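Aspartate aminotransferase (Leishmania major, PDB 4H51) probably catalyses the pyridoxal phosphate-dependent transfer of an amino group from aspartate to 2-oxoglutarate, and works as a homodimer. Local coordinates at residues V113-G118 / V122-K127; P145-H150 / F227-Y232; S368-S373 / Q408-A413. All coordinates share one frame; numbering follows the deposited sequence.

How the contacts relate
Three buried contacts illustrate how chemistry follows position in a fold. Contacts 1 and 2 share the mixed sheet of the cofactor-binding domain and touch each other, Val122 CG2 standing 3.8 Å from Asp229 OD2; both also reach the second subunit. Contact 1 combines a helical backbone bond with aliphatic packing, whereas contact 2, its centre only about 5 Å from the chain's centre, depends on a single polar bond beside the cofactor. Contact 3 lies farther out, its centre about 23 Å from the chain's centre, and is purely aliphatic. It joins other elements, a short strand's exit and the last helix, and touches contact 2 where Phe369 packs on Pro145.

Contact 1: V113-G118 / V122-K127; sequences VQTLSG and VSLGAK
A strand-to-helix turn at the cofactor phosphate brings Val113 and Thr115, on strand 110-116, against Leu124 of helix 117-129. One methyl does most of the work: Leu124 CD2 lies 3.7 Å from Val113 CG2, the two side chains crossing at about a right angle. The same CD2 also reaches Thr115 CG2, at 4.0 Å. Leu124 is directed to the strand by its first torsion, which sets CG trans to the backbone N (chi1 -178°). Leu277 of strand 274-280 and Leu297 of helix 287-299 also touch Leu124, so Leu124 packs between the sheet and helix 287-299.

Thr115 divides its two branches between different tasks. While its methyl faces Leu124, OG1 donates to Ser117 O over 2.8 Å, approaching from above the carbonyl plane and bracing the turn that follows the strand. The next link is helical: Val122 N binds Gly118 O at 2.9 Å, with an N-H...O angle of 154°. Val122 CG2 also touches that oxygen, at 3.3 Å.

The start of the helix faces the phosphate of the modified lysine at position 265, where Ser117 OG and Gly118 N both bond to OP3. A phosphate received by backbone and hydroxyl groups at a helix start is typical of the phosphate-binding cup of fold-type I pyridoxal phosphate enzymes.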
ATOM      1  N   VAL B 113       1.545  11.442   7.761  1.00 10.82           N
ATOM      2  CA  VAL B 113       1.545  10.992   6.380  1.00 10.50           C
ATOM      3  C   VAL B 113       0.278  10.182   6.128  1.00 10.11           C
ATOM      4  O   VAL B 113      -0.322   9.597   7.097  1.00  9.82           O
ATOM      5  CB  VAL B 113       2.776  10.090   6.031  1.00 10.56           C
ATOM      6  CG1 VAL B 113       4.112  10.872   6.088  1.00 11.29           C
ATOM      7  CG2 VAL B 113       2.871   8.858   6.937  1.00 10.28           C
ATOM      8  N   GLN B 114      -0.108  10.136   4.848  1.00  9.54           N
ATOM      9  CA  GLN B 114      -1.116   9.218   4.372  1.00  9.56           C
ATOM     10  C   GLN B 114      -0.534   7.797   4.328  1.00  9.26           C
ATOM     11  O   GLN B 114       0.641   7.591   3.983  1.00  9.89           O
ATOM     12  CB  GLN B 114      -1.637   9.681   2.978  1.00  9.47           C
ATOM     13  CG  GLN B 114      -2.669   8.762   2.358  1.00  9.22           C
ATOM     14  CD  GLN B 114      -3.138   9.223   1.027  1.00  9.55           C
ATOM     15  OE1 GLN B 114      -3.003  10.403   0.721  1.00  9.94           O
ATOM     16  NE2 GLN B 114      -3.741   8.305   0.227  1.00  9.36           N
ATOM     17  N   THR B 115      -1.349   6.819   4.669  1.00  9.46           N
ATOM     18  CA  THR B 115      -0.941   5.423   4.715  1.00  9.53           C
ATOM     19  C   THR B 115      -1.934   4.536   3.980  1.00  9.73           C
ATOM     20  O   THR B 115      -3.023   4.968   3.632  1.00  9.80           O
ATOM     21  CB  THR B 115      -0.876   4.926   6.175  1.00  9.29           C
ATOM     22  OG1 THR B 115      -2.199   5.080   6.774  1.00  9.31           O
ATOM     23  CG2 THR B 115       0.202   5.720   6.977  1.00  9.48           C
ATOM     24  N   LEU B 116      -1.563   3.263   3.791  1.00 10.30           N
ATOM     25  CA  LEU B 116      -2.491   2.278   3.241  0.60 10.37           C
ATOM     26  C   LEU B 116      -3.490   1.850   4.325  1.00 10.26           C
ATOM     27  O   LEU B 116      -3.422   0.753   4.870  1.00 10.69           O
ATOM     28  CB  LEU B 116      -1.744   1.081   2.644  0.60 10.40           C
ATOM     29  CG  LEU B 116      -1.372   1.218   1.157  0.60 10.90           C
ATOM     30  CD1 LEU B 116      -2.631   1.182   0.294  0.60 10.43           C
ATOM     31  CD2 LEU B 116      -0.522   2.462   0.841  0.60 10.69           C
ATOM     32  N   SER B 117      -4.425   2.738   4.624  1.00 10.27           N
ATOM     33  CA  SER B 117      -5.440   2.523   5.632  1.00 10.39           C
ATOM     34  C   SER B 117      -4.806   2.329   7.017  1.00 10.72           C
ATOM     35  O   SER B 117      -3.615   2.662   7.223  1.00 10.80           O
ATOM     36  CB  SER B 117      -6.359   1.362   5.219  1.00 11.11           C
ATOM     37  OG  SER B 117      -7.711   1.748   5.462  1.00 11.49           O
ATOM     38  N   GLY B 118      -5.561   1.765   7.940  1.00 10.31           N
ATOM     39  CA  GLY B 118      -5.085   1.571   9.300  1.00 10.57           C
ATOM     40  C   GLY B 118      -4.045   0.495   9.406  1.00 10.12           C
ATOM     41  O   GLY B 118      -3.144   0.589  10.213  1.00 10.97           O
ATOM     42  N   VAL B 122      -0.362   1.035  10.989  1.00  8.71           N
ATOM     43  CA  VAL B 122       0.185   0.235  12.102  1.00  8.89           C
ATOM     44  C   VAL B 122       1.540  -0.306  11.659  1.00  9.21           C
ATOM     45  O   VAL B 122       2.490  -0.185  12.397  1.00  9.00           O
ATOM     46  CB  VAL B 122      -0.740  -0.888  12.571  1.00  8.87           C
ATOM     47  CG1 VAL B 122      -0.046  -1.802  13.627  1.00  9.27           C
ATOM     48  CG2 VAL B 122      -2.012  -0.271  13.144  1.00  8.80           C
ATOM     49  N   SER B 123       1.624  -0.871  10.443  1.00  9.16           N
ATOM     50  CA  SER B 123       2.892  -1.379   9.950  0.60  9.34           C
ATOM     51  C   SER B 123       3.954  -0.295   9.861  1.00  9.77           C
ATOM     52  O   SER B 123       5.106  -0.475  10.331  1.00  9.33           O
ATOM     53  CB  SER B 123       2.684  -2.025   8.573  0.60  9.47           C
ATOM     54  OG  SER B 123       3.893  -2.527   8.070  0.60  9.66           O
ATOM     55  N   LEU B 124       3.591   0.831   9.221  1.00  9.70           N
ATOM     56  CA  LEU B 124       4.524   1.945   9.086  1.00 10.22           C
ATOM     57  C   LEU B 124       4.989   2.497  10.459  1.00 10.17           C
ATOM     58  O   LEU B 124       6.174   2.819  10.639  1.00 10.23           O
ATOM     59  CB  LEU B 124       3.940   3.090   8.243  1.00 10.06           C
ATOM     60  CG  LEU B 124       4.848   4.295   7.991  1.00 10.43           C
ATOM     61  CD1 LEU B 124       6.104   3.910   7.236  1.00 11.16           C
ATOM     62  CD2 LEU B 124       4.155   5.359   7.121  1.00 10.13           C
ATOM     63  N   GLY B 125       4.053   2.671  11.371  1.00 10.35           N
ATOM     64  CA  GLY B 125       4.350   3.141  12.721  1.00 10.82           C
ATOM     65  C   GLY B 125       5.265   2.163  13.440  1.00 11.09           C
ATOM     66  O   GLY B 125       6.215   2.567  14.092  1.00 12.64           O
ATOM     67  N   ALA B 126       4.985   0.882  13.319  1.00 11.25           N
ATOM     68  CA  ALA B 126       5.801  -0.143  13.966  1.00 11.81           C
ATOM     69  C   ALA B 126       7.220  -0.092  13.431  1.00 12.38           C
ATOM     70  O   ALA B 126       8.156  -0.207  14.225  1.00 11.88           O
ATOM     71  CB  ALA B 126       5.213  -1.538  13.801  1.00 11.18           C
ATOM     72  N   LYS B 127       7.378   0.124  12.112  1.00 12.62           N
ATOM     73  CA  LYS B 127       8.712   0.305  11.523  1.00 14.05           C
ATOM     74  C   LYS B 127       9.375   1.585  11.955  1.00 13.33           C
ATOM     75  O   LYS B 127      10.549   1.611  12.301  1.00 13.72           O
ATOM     76  CB  LYS B 127       8.641   0.236   9.977  1.00 16.03           C
ATOM     77  CG  LYS B 127       8.250  -1.151   9.487  1.00 18.92           C
ATOM     78  CD  LYS B 127       8.212  -1.318   7.966  1.00 21.64           C
ATOM     79  CE  LYS B 127       7.158  -2.365   7.597  1.00 24.39           C
ATOM     80  NZ  LYS B 127       7.284  -2.970   6.231  1.00 28.04           N
TER

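Contact 2: P145-H150 / F227-Y232; sequences PTWPNH and FFDSAY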
ATOM      1  N   PRO B 145      -7.169  -9.999  24.722  1.00 13.65           N
ATOM      2  CA  PRO B 145      -6.734 -10.326  23.399  1.00 13.34           C
ATOM      3  C   PRO B 145      -6.775  -9.040  22.529  1.00 13.15           C
ATOM      4  O   PRO B 145      -7.154  -7.984  23.021  1.00 12.92           O
ATOM      5  CB  PRO B 145      -7.843 -11.274  22.954  1.00 13.51           C
ATOM      6  CG  PRO B 145      -9.031 -10.668  23.478  1.00 14.06           C
ATOM      7  CD  PRO B 145      -8.644  -9.984  24.771  1.00 14.14           C
ATOM      8  N   THR B 146      -6.469  -9.183  21.243  1.00 13.15           N
ATOM      9  CA  THR B 146      -6.415  -8.048  20.329  1.00 12.97           C
ATOM     10  C   THR B 146      -6.770  -8.483  18.914  1.00 14.09           C
ATOM     11  O   THR B 146      -7.038  -9.653  18.646  1.00 14.19           O
ATOM     12  CB  THR B 146      -5.011  -7.377  20.357  1.00 12.44           C
ATOM     13  OG1 THR B 146      -5.103  -6.076  19.741  1.00 12.21           O
ATOM     14  CG2 THR B 146      -3.903  -8.264  19.693  1.00 12.02           C
ATOM     15  N   TRP B 147      -6.690  -7.527  17.995  1.00 14.60           N
ATOM     16  CA  TRP B 147      -6.899  -7.789  16.591  1.00 14.78           C
ATOM     17  C   TRP B 147      -5.909  -8.800  16.152  1.00 15.93           C
ATOM     18  O   TRP B 147      -4.710  -8.606  16.294  1.00 14.31           O
ATOM     19  CB  TRP B 147      -6.670  -6.524  15.843  1.00 14.58           C
ATOM     20  CG  TRP B 147      -6.815  -6.577  14.360  1.00 14.92           C
ATOM     21  CD1 TRP B 147      -7.813  -7.174  13.618  1.00 16.50           C
ATOM     22  CD2 TRP B 147      -6.031  -5.814  13.404  1.00 15.16           C
ATOM     23  NE1 TRP B 147      -7.670  -6.885  12.278  1.00 17.46           N
ATOM     24  CE2 TRP B 147      -6.622  -6.054  12.089  1.00 16.35           C
ATOM     25  CE3 TRP B 147      -4.923  -5.011  13.497  1.00 14.65           C
ATOM     26  CZ2 TRP B 147      -6.053  -5.533  10.921  1.00 15.78           C
ATOM     27  CZ3 TRP B 147      -4.369  -4.475  12.321  1.00 14.83           C
ATOM     28  CH2 TRP B 147      -4.940  -4.716  11.070  1.00 14.83           C
ATOM     29  N   PRO B 148      -6.396  -9.909  15.548  1.00 20.11           N
ATOM     30  CA  PRO B 148      -5.461 -10.959  15.245  1.00 21.22           C
ATOM     31  C   PRO B 148      -4.308 -10.501  14.409  1.00 20.32           C
ATOM     32  O   PRO B 148      -3.229 -11.024  14.581  1.00 24.31           O
ATOM     33  CB  PRO B 148      -6.308 -11.970  14.483  1.00 22.96           C
ATOM     34  CG  PRO B 148      -7.659 -11.818  15.076  1.00 23.05           C
ATOM     35  CD  PRO B 148      -7.792 -10.336  15.333  1.00 22.24           C
ATOM     36  N   ASN B 149      -4.479  -9.480  13.553  1.00 16.90           N
ATOM     37  CA  ASN B 149      -3.378  -9.057  12.718  1.00 15.02           C
ATOM     38  C   ASN B 149      -2.304  -8.214  13.420  1.00 13.45           C
ATOM     39  O   ASN B 149      -1.245  -8.028  12.868  1.00 13.65           O
ATOM     40  CB  ASN B 149      -3.910  -8.279  11.508  1.00 15.22           C
ATOM     41  CG  ASN B 149      -2.962  -8.316  10.287  1.00 15.50           C
ATOM     42  OD1 ASN B 149      -2.291  -9.322  10.078  1.00 15.27           O
ATOM     43  ND2 ASN B 149      -2.991  -7.257   9.419  1.00 12.77           N
ATOM     44  N   HIS B 150      -2.536  -7.688  14.626  1.00 12.28           N
ATOM     45  CA  HIS B 150      -1.488  -6.892  15.322  1.00 11.41           C
ATOM     46  C   HIS B 150      -0.184  -7.644  15.421  1.00 11.79           C
ATOM     47  O   HIS B 150       0.870  -7.094  15.162  1.00 10.93           O
ATOM     48  CB  HIS B 150      -1.902  -6.456  16.750  1.00 11.39           C
ATOM     49  CG  HIS B 150      -2.704  -5.167  16.814  1.00 11.13           C
ATOM     50  ND1 HIS B 150      -3.565  -4.879  17.847  1.00 11.68           N
ATOM     51  CD2 HIS B 150      -2.778  -4.083  15.945  1.00 11.52           C
ATOM     52  CE1 HIS B 150      -4.121  -3.689  17.630  1.00 11.13           C
ATOM     53  NE2 HIS B 150      -3.666  -3.215  16.464  1.00 11.11           N
ATOM     54  N   PHE B 227       1.101   4.054  21.246  1.00  9.86           N
ATOM     55  CA  PHE B 227       0.691   3.902  19.840  1.00  9.72           C
ATOM     56  C   PHE B 227      -0.796   3.538  19.801  1.00  9.69           C
ATOM     57  O   PHE B 227      -1.176   2.418  20.071  1.00  9.60           O
ATOM     58  CB  PHE B 227       1.544   2.817  19.172  1.00  9.94           C
ATOM     59  CG  PHE B 227       1.433   2.719  17.676  1.00  9.89           C
ATOM     60  CD1 PHE B 227       0.714   3.602  16.933  1.00  9.94           C
ATOM     61  CD2 PHE B 227       2.134   1.707  17.013  1.00 10.39           C
ATOM     62  CE1 PHE B 227       0.649   3.524  15.549  1.00 10.17           C
ATOM     63  CE2 PHE B 227       2.096   1.609  15.641  1.00 10.15           C
ATOM     64  CZ  PHE B 227       1.352   2.521  14.890  1.00 10.17           C
ATOM     65  N   PHE B 228      -1.639   4.502  19.468  1.00  9.51           N
ATOM     66  CA  PHE B 228      -3.075   4.289  19.338  1.00  9.51           C
ATOM     67  C   PHE B 228      -3.407   3.693  17.987  1.00  9.68           C
ATOM     68  O   PHE B 228      -2.927   4.148  16.946  1.00  9.81           O
ATOM     69  CB  PHE B 228      -3.867   5.595  19.523  1.00  9.60           C
ATOM     70  CG  PHE B 228      -4.131   5.972  20.955  1.00  9.64           C
ATOM     71  CD1 PHE B 228      -4.953   5.175  21.753  1.00  9.73           C
ATOM     72  CD2 PHE B 228      -3.636   7.159  21.495  1.00  9.90           C
ATOM     73  CE1 PHE B 228      -5.228   5.551  23.063  1.00  9.81           C
ATOM     74  CE2 PHE B 228      -3.890   7.521  22.784  1.00 10.39           C
ATOM     75  CZ  PHE B 228      -4.676   6.682  23.591  1.00 10.36           C
ATOM     76  N   ASP B 229      -4.239   2.664  18.002  1.00  9.93           N
ATOM     77  CA  ASP B 229      -4.819   2.105  16.802  1.00 10.13           C
ATOM     78  C   ASP B 229      -6.253   2.627  16.818  1.00 10.43           C
ATOM     79  O   ASP B 229      -7.036   2.276  17.728  1.00 11.06           O
ATOM     80  CB  ASP B 229      -4.794   0.573  16.851  1.00 10.35           C
ATOM     81  CG  ASP B 229      -5.250  -0.079  15.555  1.00 10.93           C
ATOM     82  OD1 ASP B 229      -5.949   0.617  14.771  1.00 12.95           O
ATOM     83  OD2 ASP B 229      -4.935  -1.281  15.325  1.00  9.95           O
ATOM     84  N   SER B 230      -6.577   3.519  15.887  1.00 10.33           N
ATOM     85  CA  SER B 230      -7.877   4.178  15.830  1.00 10.80           C
ATOM     86  C   SER B 230      -8.638   3.821  14.554  1.00 11.01           C
ATOM     87  O   SER B 230      -8.612   4.549  13.565  1.00 11.12           O
ATOM     88  CB  SER B 230      -7.667   5.702  15.972  1.00 11.19           C
ATOM     89  OG  SER B 230      -8.895   6.363  15.931  1.00 12.34           O
ATOM     90  N   ALA B 231      -9.242   2.628  14.533  1.00 12.02           N
ATOM     91  CA  ALA B 231      -9.885   2.133  13.310  1.00 11.85           C
ATOM     92  C   ALA B 231     -11.416   2.407  13.267  1.00 12.49           C
ATOM     93  O   ALA B 231     -12.040   2.298  12.207  1.00 11.99           O
ATOM     94  CB  ALA B 231      -9.613   0.621  13.166  1.00 12.24           C
ATOM     95  N   TYR B 232     -12.023   2.766  14.401  1.00 12.78           N
ATOM     96  CA  TYR B 232     -13.496   2.873  14.485  1.00 13.42           C
ATOM     97  C   TYR B 232     -14.031   4.154  15.078  1.00 13.70           C
ATOM     98  O   TYR B 232     -15.116   4.126  15.687  1.00 14.82           O
ATOM     99  CB  TYR B 232     -14.084   1.726  15.302  1.00 14.35           C
ATOM    100  CG  TYR B 232     -13.748   0.368  14.821  1.00 15.56           C
ATOM    101  CD1 TYR B 232     -14.527  -0.284  13.862  1.00 16.31           C
ATOM    102  CD2 TYR B 232     -12.645  -0.281  15.331  1.00 15.78           C
ATOM    103  CE1 TYR B 232     -14.196  -1.548  13.418  1.00 17.11           C
ATOM    104  CE2 TYR B 232     -12.294  -1.515  14.881  1.00 16.45           C
ATOM    105  CZ  TYR B 232     -13.060  -2.150  13.942  1.00 16.18           C
ATOM    106  OH  TYR B 232     -12.652  -3.414  13.558  1.00 17.57           O
TER
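His150 and Asp229 are the closest backbone pair between helix 148-156 and strand 225-230, yet their CA atoms stand 9.7 Å apart, leaving the side chains to bridge the gap. They do so through a histidine-carboxylate hydrogen bond at the heart of the aminotransferase fold, next to the cofactor. NE2 of His150 donates to Asp229 OD2 over 2.6 Å, somewhat bent, at an N-H...O angle of 157°. The two groups arrive from opposite directions: the oxygen sits at the imidazole edge, near the ring plane, and accepts the N-H on its anti lone pair, the one turned away from OD1. The carboxylate is not coplanar with the ring, the two planes lying 57° apart. Asp229 can meet the histidine because its CG is trans to the backbone N (chi1 -174°), which extends the carboxylate off the strand.

His150 and then Thr146 form a second shell behind Asp229. Asp229 OD2 also lies close to pyridine N1 of the modified lysine at position 265, a position consistent with the family's aspartate that faces the pyridine nitrogen, and Tyr232 OH bonds to O3 of the same cofactor. Behind them, Thr146 OG1 and His150 ND1 are hydrogen-bonded at 2.7 Å, so both ring nitrogens are held and the imidazole is fixed against rotation. Thr146 OG1 is bonded in addition to His196 NE2.

Trp147 lies beside this pair. Its CE3 comes 4.2 Å from Asp229 OD2, approaching obliquely, while its CB lies over one face of the His150 ring, offset toward the rim. The indole is itself backed by Asn149, whose CB lies 3.4 Å above the Trp147 ring plane, over its centre.

Contact 3: S368-S373 / Q408-A413; sequences SFLGLS and QTINDA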
ATOM      1  N   SER B 368     -19.285  -8.067  19.356  1.00 24.24           N
ATOM      2  CA  SER B 368     -19.579  -8.636  20.671  1.00 24.46           C
ATOM      3  C   SER B 368     -18.558  -9.794  20.835  1.00 23.59           C
ATOM      4  O   SER B 368     -18.330 -10.571  19.895  1.00 20.81           O
ATOM      5  CB  SER B 368     -21.022  -9.115  20.654  1.00 27.95           C
ATOM      6  OG  SER B 368     -21.575  -9.549  21.896  1.00 32.39           O
ATOM      7  N   PHE B 369     -17.884  -9.861  21.981  1.00 21.24           N
ATOM      8  CA  PHE B 369     -17.184 -11.050  22.414  1.00 18.94           C
ATOM      9  C   PHE B 369     -18.189 -11.798  23.315  1.00 17.97           C
ATOM     10  O   PHE B 369     -18.446 -11.363  24.431  1.00 16.85           O
ATOM     11  CB  PHE B 369     -15.938 -10.617  23.199  1.00 20.39           C
ATOM     12  CG  PHE B 369     -14.717 -11.427  22.926  1.00 20.30           C
ATOM     13  CD1 PHE B 369     -14.361 -11.751  21.634  1.00 20.74           C
ATOM     14  CD2 PHE B 369     -13.864 -11.794  23.948  1.00 22.09           C
ATOM     15  CE1 PHE B 369     -13.230 -12.480  21.364  1.00 21.03           C
ATOM     16  CE2 PHE B 369     -12.741 -12.531  23.683  1.00 21.05           C
ATOM     17  CZ  PHE B 369     -12.410 -12.871  22.396  1.00 21.59           C
ATOM     18  N   LEU B 370     -18.792 -12.878  22.814  1.00 17.12           N
ATOM     19  CA  LEU B 370     -20.005 -13.411  23.427  1.00 18.67           C
ATOM     20  C   LEU B 370     -19.724 -14.267  24.665  1.00 19.81           C
ATOM     21  O   LEU B 370     -20.600 -14.443  25.464  1.00 21.14           O
ATOM     22  CB  LEU B 370     -20.813 -14.245  22.419  1.00 18.15           C
ATOM     23  CG  LEU B 370     -21.333 -13.459  21.225  1.00 18.02           C
ATOM     24  CD1 LEU B 370     -21.859 -14.370  20.117  1.00 18.37           C
ATOM     25  CD2 LEU B 370     -22.419 -12.503  21.715  1.00 18.82           C
ATOM     26  N   GLY B 371     -18.540 -14.837  24.757  1.00 21.38           N
ATOM     27  CA  GLY B 371     -18.162 -15.643  25.928  1.00 23.58           C
ATOM     28  C   GLY B 371     -18.290 -17.144  25.746  1.00 25.97           C
ATOM     29  O   GLY B 371     -17.906 -17.912  26.622  1.00 30.92           O
ATOM     30  N   LEU B 372     -18.755 -17.591  24.598  1.00 25.96           N
ATOM     31  CA  LEU B 372     -18.918 -19.011  24.370  1.00 28.03           C
ATOM     32  C   LEU B 372     -17.559 -19.733  24.250  1.00 28.20           C
ATOM     33  O   LEU B 372     -16.552 -19.127  23.828  1.00 25.59           O
ATOM     34  CB  LEU B 372     -19.776 -19.231  23.113  1.00 28.24           C
ATOM     35  CG  LEU B 372     -21.209 -18.646  23.077  1.00 30.41           C
ATOM     36  CD1 LEU B 372     -21.809 -18.872  21.684  1.00 30.94           C
ATOM     37  CD2 LEU B 372     -22.117 -19.252  24.150  1.00 30.72           C
ATOM     38  N   SER B 373     -17.544 -21.033  24.595  1.00 29.49           N
ATOM     39  CA  SER B 373     -16.360 -21.889  24.458  1.00 29.42           C
ATOM     40  C   SER B 373     -16.020 -22.101  23.000  1.00 31.44           C
ATOM     41  O   SER B 373     -16.862 -21.843  22.115  1.00 31.78           O
ATOM     42  CB  SER B 373     -16.619 -23.284  25.052  1.00 32.05           C
ATOM     43  OG  SER B 373     -17.076 -24.179  24.020  1.00 31.08           O
ATOM     44  N   GLN B 408     -31.052 -17.247  19.474  1.00 27.95           N
ATOM     45  CA  GLN B 408     -31.527 -18.622  19.496  1.00 30.52           C
ATOM     46  C   GLN B 408     -30.435 -19.698  19.374  1.00 31.56           C
ATOM     47  O   GLN B 408     -30.528 -20.735  20.025  1.00 33.02           O
ATOM     48  CB  GLN B 408     -32.598 -18.817  18.412  1.00 30.81           C
ATOM     49  CG  GLN B 408     -33.893 -18.107  18.795  1.00 31.79           C
ATOM     50  CD  GLN B 408     -34.774 -17.765  17.616  1.00 32.32           C
ATOM     51  OE1 GLN B 408     -34.588 -18.297  16.513  1.00 33.07           O
ATOM     52  NE2 GLN B 408     -35.737 -16.831  17.830  1.00 32.09           N
ATOM     53  N   THR B 409     -29.412 -19.463  18.552  1.00 31.80           N
ATOM     54  CA  THR B 409     -28.366 -20.471  18.332  1.00 31.33           C
ATOM     55  C   THR B 409     -27.379 -20.462  19.486  1.00 32.12           C
ATOM     56  O   THR B 409     -26.870 -21.541  19.893  1.00 32.51           O
ATOM     57  CB  THR B 409     -27.630 -20.267  17.017  1.00 30.98           C
ATOM     58  OG1 THR B 409     -28.566 -20.390  15.936  1.00 30.73           O
ATOM     59  CG2 THR B 409     -26.516 -21.294  16.855  1.00 30.89           C
ATOM     60  N   ILE B 410     -27.153 -19.268  20.045  1.00 29.55           N
ATOM     61  CA  ILE B 410     -26.448 -19.122  21.330  1.00 29.11           C
ATOM     62  C   ILE B 410     -27.177 -19.927  22.404  1.00 30.77           C
ATOM     63  O   ILE B 410     -26.534 -20.650  23.183  1.00 30.26           O
ATOM     64  CB  ILE B 410     -26.343 -17.643  21.795  1.00 27.45           C
ATOM     65  CG1 ILE B 410     -25.331 -16.855  20.948  1.00 25.43           C
ATOM     66  CG2 ILE B 410     -25.911 -17.549  23.239  1.00 26.58           C
ATOM     67  CD1 ILE B 410     -25.352 -15.345  21.171  1.00 23.23           C
ATOM     68  N   ASN B 411     -28.505 -19.784  22.473  1.00 32.27           N
ATOM     69  CA  ASN B 411     -29.312 -20.461  23.505  1.00 34.25           C
ATOM     70  C   ASN B 411     -29.225 -21.967  23.322  1.00 35.64           C
ATOM     71  O   ASN B 411     -29.049 -22.666  24.298  1.00 38.53           O
ATOM     72  CB  ASN B 411     -30.780 -19.971  23.522  1.00 35.05           C
ATOM     73  CG  ASN B 411     -31.631 -20.635  24.606  1.00 35.94           C
ATOM     74  OD1 ASN B 411     -31.629 -20.251  25.792  1.00 34.13           O
ATOM     75  ND2 ASN B 411     -32.420 -21.588  24.180  1.00 37.33           N
ATOM     76  N   ASP B 412     -29.291 -22.457  22.082  1.00 37.84           N
ATOM     77  CA  ASP B 412     -29.057 -23.895  21.778  1.00 38.20           C
ATOM     78  C   ASP B 412     -27.623 -24.360  22.145  1.00 39.30           C
ATOM     79  O   ASP B 412     -27.425 -25.488  22.613  1.00 38.57           O
ATOM     80  CB  ASP B 412     -29.227 -24.189  20.279  1.00 38.59           C
ATOM     81  CG  ASP B 412     -30.676 -24.185  19.805  1.00 40.72           C
ATOM     82  OD1 ASP B 412     -31.631 -23.969  20.604  1.00 39.23           O
ATOM     83  OD2 ASP B 412     -30.833 -24.403  18.573  1.00 40.40           O
ATOM     84  N   ALA B 413     -26.617 -23.519  21.881  1.00 37.11           N
ATOM     85  CA  ALA B 413     -25.233 -23.899  22.089  1.00 35.68           C
ATOM     86  C   ALA B 413     -24.896 -23.973  23.581  1.00 36.46           C
ATOM     87  O   ALA B 413     -24.225 -24.918  24.026  1.00 38.79           O
ATOM     88  CB  ALA B 413     -24.284 -22.940  21.377  1.00 34.28           C
TER
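Along the last helix, 400-416, Ile410 is turned to the chain leaving strand 367-369 and meets both Leu370 and Leu372 there. Just before it, Thr409 packs on Cys380 of helix 374-382. Ile410 follows and carries the contact. Its CG1 lies trans to the carbonyl carbon (chi1 -73°) and the chain runs on extended, sending CD1 against the two methyls of Leu370. Leu370 CD1 is 3.8 Å from Ile410 CD1, and Leu370 CD2 is 4.1 Å from that same methyl. Farther back along the isoleucine, CG1 meets Leu372 CD1 at 4.1 Å, so the two leucines address successive carbons of one side chain. Trp357 and Leu348 add to the apolar surroundings of Ile410.

One turn on from Ile410, Ala413 faces the loop again, its CB at a looser 4.8 Å from Leu372 CD1.

Between the leucines the loop bends at Gly371, whose positive phi of 99° suits glycine. Beyond Leu372, Ser373 takes the N-cap position of helix 374-382, its hydroxyl capping a backbone N while its own N bonds to Gln376 OE1. Aliphatic side chains of the last helix are thus packed on the loop after strand 367-369, an arrangement that belongs to the small domain of the class I aminotransferase fold.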